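Local structure of RagB/SusD family nutrient uptake outer membrane protein (Bacteroides thetaiotaomicron, 7KV2) at residues A[221-224]-A[225-228]; A[239-242]-A[243-247]. The protein probably binds beta-glucans at the bacterial cell surface as a SusD-family outer membrane protein, helping to capture them for uptake. All blocks are in the same frame, centred on the assembly; numbering follows the deposited sequence.

Contact 1 of 2, residues A[221-224]-A[225-228]; sequences YMLY and AEIV. With EDO (1,2-ethanediol), chain E.
Val228 lies over one face of the Tyr224 ring. Its CG2 methyl sits 3.9 Å from the ring centroid, 19° off the ring normal. This is a CH-pi contact, shifted from the middle toward the rim. The nearest ring atom is Tyr224 CE1, 3.7 Å from Val228 CG2. The CG of Tyr224 is anti to its own N (chi1 176°), which sets the ring beside its own carbonyl carbon and within reach of Val228. Val228 places CG2 beside its backbone N, and that branch is the one that meets the ring. Tyr243 of helix 237-249 packs edge-to-face with Tyr224, and Val191 and Leu194 of helix 183-200 also touch its side chain. On an adjacent side of the helix, Leu223 CD1 touches Ile227 CG2 at 4.1 Å. These two side chains cross at a slant and face helix 137-162, where Leu223 meets Phe153 and Ile227 meets Trp159.

Glu226 is the charged residue on this largely buried surface. Its side chain is extended, and OE1 accepts a hydrogen bond of 3.1 Å from O2 of an ethanediol molecule, probably left from crystallisation. Tyr403 also bonds OE1, while OE2 pairs with Lys160 and Asn156. These several partners hold the carboxylate in place and probably favour its charged form.

The backbone is regular. Ala225 N bonds to Tyr221 O at 2.9 Å, and Val228 N to Tyr224 O at 2.9 Å with an N-H...O angle of 165°. The i to i+4 pairing is that of an alpha-helix; here most of the touching residues are buried. Helix 217-231 is packed on several sides by other helices, as in the tetratricopeptide-like helical fold of SusD proteins.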
loop_
_atom_site.group_PDB
_atom_site.type_symbol
_atom_site.label_atom_id
_atom_site.label_comp_id
_atom_site.label_asym_id
_atom_site.label_seq_id
_atom_site.Cartn_x
_atom_site.Cartn_y
_atom_site.Cartn_z
ATOM N N TYR A 221 0.252 2.752 15.640
ATOM C CA TYR A 221 1.514 3.508 15.810
ATOM C C TYR A 221 2.075 3.839 14.429
ATOM O O TYR A 221 2.527 4.972 14.156
ATOM C CB TYR A 221 2.490 2.699 16.644
ATOM C CG TYR A 221 2.272 2.777 18.137
ATOM C CD1 TYR A 221 1.330 3.628 18.721
ATOM C CD2 TYR A 221 3.072 2.022 18.975
ATOM C CE1 TYR A 221 1.173 3.679 20.106
ATOM C CE2 TYR A 221 2.955 2.101 20.355
ATOM C CZ TYR A 221 1.991 2.919 20.921
ATOM O OH TYR A 221 1.932 2.986 22.299
ATOM N N MET A 222 2.062 2.860 13.545
ATOM C CA MET A 222 2.624 3.076 12.189
ATOM C C MET A 222 1.734 4.044 11.391
ATOM O O MET A 222 2.281 4.869 10.655
ATOM C CB MET A 222 2.807 1.756 11.444
ATOM C CG MET A 222 3.929 0.886 12.035
ATOM S SD MET A 222 5.565 1.654 11.985
ATOM C CE MET A 222 5.974 1.393 10.245
ATOM N N LEU A 223 0.414 3.895 11.454
ATOM C CA LEU A 223 -0.535 4.807 10.773
ATOM C C LEU A 223 -0.378 6.238 11.340
ATOM O O LEU A 223 -0.363 7.211 10.563
ATOM C CB LEU A 223 -1.946 4.240 10.945
ATOM C CG LEU A 223 -3.053 5.071 10.310
ATOM C CD1 LEU A 223 -2.786 5.300 8.841
ATOM C CD2 LEU A 223 -4.403 4.404 10.515
ATOM N N TYR A 224 -0.146 6.349 12.642
ATOM C CA TYR A 224 0.091 7.646 13.338
ATOM C C TYR A 224 1.359 8.284 12.748
ATOM O O TYR A 224 1.321 9.426 12.230
ATOM C CB TYR A 224 0.116 7.409 14.850
ATOM C CG TYR A 224 0.450 8.636 15.666
ATOM C CD1 TYR A 224 1.754 9.067 15.811
ATOM C CD2 TYR A 224 -0.558 9.399 16.237
ATOM C CE1 TYR A 224 2.068 10.181 16.583
ATOM C CE2 TYR A 224 -0.258 10.526 16.995
ATOM C CZ TYR A 224 1.052 10.916 17.175
ATOM O OH TYR A 224 1.344 12.037 17.896
ATOM N N ALA A 225 2.472 7.536 12.714
ATOM C CA ALA A 225 3.756 8.044 12.174
ATOM C C ALA A 225 3.574 8.452 10.710
ATOM O O ALA A 225 4.128 9.521 10.284
ATOM C CB ALA A 225 4.843 6.998 12.327
ATOM N N GLU A 226 2.839 7.633 9.955
ATOM C CA GLU A 226 2.570 7.867 8.524
ATOM C C GLU A 226 1.911 9.240 8.333
ATOM O O GLU A 226 2.447 10.056 7.533
ATOM C CB GLU A 226 1.690 6.791 7.912
ATOM C CG GLU A 226 1.401 7.070 6.438
ATOM C CD GLU A 226 0.728 5.956 5.648
ATOM O OE1 GLU A 226 0.662 4.783 6.126
ATOM O OE2 GLU A 226 0.232 6.278 4.587
ATOM N N ILE A 227 0.799 9.501 9.010
ATOM C CA ILE A 227 0.013 10.749 8.737
ATOM C C ILE A 227 0.755 11.961 9.356
ATOM O O ILE A 227 0.806 13.041 8.693
ATOM C CB ILE A 227 -1.460 10.583 9.171
ATOM C CG1 ILE A 227 -1.642 10.535 10.688
ATOM C CG2 ILE A 227 -2.100 9.374 8.498
ATOM C CD1 ILE A 227 -3.069 10.656 11.106
ATOM N N VAL A 228 1.385 11.791 10.515
ATOM C CA VAL A 228 2.220 12.838 11.189
ATOM C C VAL A 228 3.337 13.264 10.237
ATOM O O VAL A 228 3.546 14.498 10.041
ATOM C CB VAL A 228 2.779 12.376 12.542
ATOM C CG1 VAL A 228 3.884 13.278 13.037
ATOM C CG2 VAL A 228 1.684 12.251 13.581
HETATM C C1 EDO E . -1.649 5.114 2.031
HETATM O O1 EDO E . -1.468 5.321 0.641
HETATM C C2 EDO E . -0.847 4.008 2.613
HETATM O O2 EDO E . -1.193 3.582 3.942
#

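Contact 2 of 2, residues A[239-242]-A[243-247]; sequences TALK and YMEEI
Thr239 and Tyr243 meet because of their first torsions. In Thr239, CG2 is anti to the backbone N, with OG1 at chi1 -59°, which leaves the methyl pointing out from the helix beside the Tyr243 ring. In Tyr243, CG is anti to the carbonyl carbon (chi1 -65°), which lays the ring back along the preceding turn. The two side chains run alongside each other. Thr239 CG2 comes within 3.4 Å of Tyr243 CE2 and also approaches CZ and OH. The carbonyl oxygen of Thr239 stands over one face of the ring, displaced toward the rim. The same oxygen accepts the backbone N-H of Tyr243, with N to O 2.9 Å. The ring is also stacked with Tyr221 and set edge-to-face to Tyr224, both on helix 217-231.

Lys242 and Glu246 point the same way. The lysine chain bends near its end, and NZ reaches Glu246 OE2 at 3.9 Å, a long salt bridge. It is probably a modest attraction, since Lys242 is exposed. The other carboxylate oxygen of Glu246, OE1, is taken up by Tyr221. Lys242 CE also lies 4.1 Å from Tyr243 CE1.

On another side, Leu241 and Glu245 are neighbours. Leu241 CD1 is 4.1 Å from Glu245 CG. Glu245 is bent at chi2, and its OE1 bonds to Tyr428. Met244 is bent at chi2 and chi3; its CG lies 3.3 Å from Ala240 O, and its side chain meets Met222 and Ala225 of helix 217-231. The backbone bond from Met244 N to Ala240 O measures 3.0 Å.

The pattern is that of an amphipathic alpha-helix. Ala240 and Met244 face helices 217-231 and 405-417, while on the outer side the Lys242-Glu246 pair has the i to i+4 spacing of helix salt bridges, though it is long.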
loop_
_atom_site.group_PDB
_atom_site.type_symbol
_atom_site.label_atom_id
_atom_site.label_comp_id
_atom_site.label_asym_id
_atom_site.label_seq_id
_atom_site.Cartn_x
_atom_site.Cartn_y
_atom_site.Cartn_z
ATOM N N THR A 239 6.394 12.234 19.808
ATOM C CA THR A 239 5.393 11.163 20.103
ATOM C C THR A 239 5.524 10.019 19.076
ATOM O O THR A 239 5.635 8.842 19.472
ATOM C CB THR A 239 3.985 11.743 20.143
ATOM O OG1 THR A 239 4.012 12.740 21.165
ATOM C CG2 THR A 239 2.919 10.714 20.441
ATOM N N ALA A 240 5.569 10.367 17.796
ATOM C CA ALA A 240 5.740 9.370 16.718
ATOM C C ALA A 240 7.034 8.594 16.962
ATOM O O ALA A 240 6.992 7.340 16.861
ATOM C CB ALA A 240 5.708 10.038 15.379
ATOM N N LEU A 241 8.119 9.268 17.383
ATOM C CA LEU A 241 9.398 8.589 17.657
ATOM C C LEU A 241 9.234 7.643 18.845
ATOM O O LEU A 241 9.674 6.499 18.744
ATOM C CB LEU A 241 10.515 9.609 17.897
ATOM C CG LEU A 241 11.851 9.008 18.309
ATOM C CD1 LEU A 241 12.380 8.011 17.260
ATOM C CD2 LEU A 241 12.867 10.101 18.534
ATOM N N LYS A 242 8.667 8.119 19.957
ATOM C CA LYS A 242 8.399 7.262 21.143
ATOM C C LYS A 242 7.626 5.981 20.719
ATOM O O LYS A 242 7.978 4.880 21.173
ATOM C CB LYS A 242 7.664 8.129 22.164
ATOM C CG LYS A 242 6.932 7.411 23.277
ATOM C CD LYS A 242 6.159 8.424 24.138
ATOM C CE LYS A 242 4.862 7.901 24.703
ATOM N NZ LYS A 242 5.091 7.270 26.020
ATOM N N TYR A 243 6.639 6.098 19.841
ATOM C CA TYR A 243 5.839 4.934 19.336
ATOM C C TYR A 243 6.711 3.983 18.513
ATOM O O TYR A 243 6.607 2.738 18.701
ATOM C CB TYR A 243 4.611 5.416 18.571
ATOM C CG TYR A 243 3.607 6.152 19.411
ATOM C CD1 TYR A 243 3.536 5.999 20.795
ATOM C CD2 TYR A 243 2.680 6.965 18.804
ATOM C CE1 TYR A 243 2.565 6.646 21.546
ATOM C CE2 TYR A 243 1.717 7.629 19.542
ATOM C CZ TYR A 243 1.672 7.487 20.914
ATOM O OH TYR A 243 0.693 8.155 21.585
ATOM N N MET A 244 7.546 4.516 17.623
ATOM C CA MET A 244 8.499 3.682 16.856
ATOM C C MET A 244 9.415 2.944 17.842
ATOM O O MET A 244 9.648 1.720 17.695
ATOM C CB MET A 244 9.304 4.545 15.877
ATOM C CG MET A 244 8.467 5.250 14.808
ATOM S SD MET A 244 7.380 4.140 13.816
ATOM C CE MET A 244 5.879 4.188 14.797
ATOM N N GLU A 245 9.890 3.634 18.886
ATOM C CA GLU A 245 10.800 3.023 19.877
ATOM C C GLU A 245 10.083 1.893 20.617
ATOM O O GLU A 245 10.760 0.925 20.979
ATOM C CB GLU A 245 11.356 4.110 20.806
ATOM C CG GLU A 245 12.330 5.067 20.139
ATOM C CD GLU A 245 13.702 4.524 19.814
ATOM O OE1 GLU A 245 13.882 3.286 19.828
ATOM O OE2 GLU A 245 14.601 5.348 19.529
ATOM N N GLU A 246 8.778 2.004 20.869
ATOM C CA GLU A 246 8.013 0.938 21.573
ATOM C C GLU A 246 7.976 -0.331 20.714
ATOM O O GLU A 246 8.175 -1.414 21.252
ATOM C CB GLU A 246 6.599 1.420 21.875
ATOM C CG GLU A 246 6.552 2.354 23.063
ATOM C CD GLU A 246 5.155 2.762 23.469
ATOM O OE1 GLU A 246 4.228 1.993 23.197
ATOM O OE2 GLU A 246 5.001 3.871 24.036
ATOM N N ILE A 247 7.751 -0.183 19.405
ATOM C CA ILE A 247 7.778 -1.330 18.447
ATOM C C ILE A 247 9.190 -1.903 18.424
ATOM O O ILE A 247 9.350 -3.140 18.447
ATOM C CB ILE A 247 7.312 -0.891 17.038
ATOM C CG1 ILE A 247 5.870 -0.401 17.040
ATOM C CG2 ILE A 247 7.503 -2.050 16.053
ATOM C CD1 ILE A 247 5.409 0.227 15.756
#

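How the contacts relate
Contact 1 lies on helix 217-231 and contact 2 on helix 237-249, the next helix in the chain. Contact 1 closes before contact 2 opens, and their centres are about 10 Å apart. The two helices touch directly. Tyr224 OH packs on Thr239 CG2 at 3.3 Å, and the methyl of Met244 packs against the backbone of contact 1. Successive packed helices of this kind fit the tetratricopeptide-like core expected of the family. Helix 405-417, distant in sequence, packs against both. Sodium is bound about 11 Å from the side chain of Met222 and about 9 Å from that of Glu245. Its site, Ile248, Ser250, Tyr253 and Tyr405, begins just after contact 2.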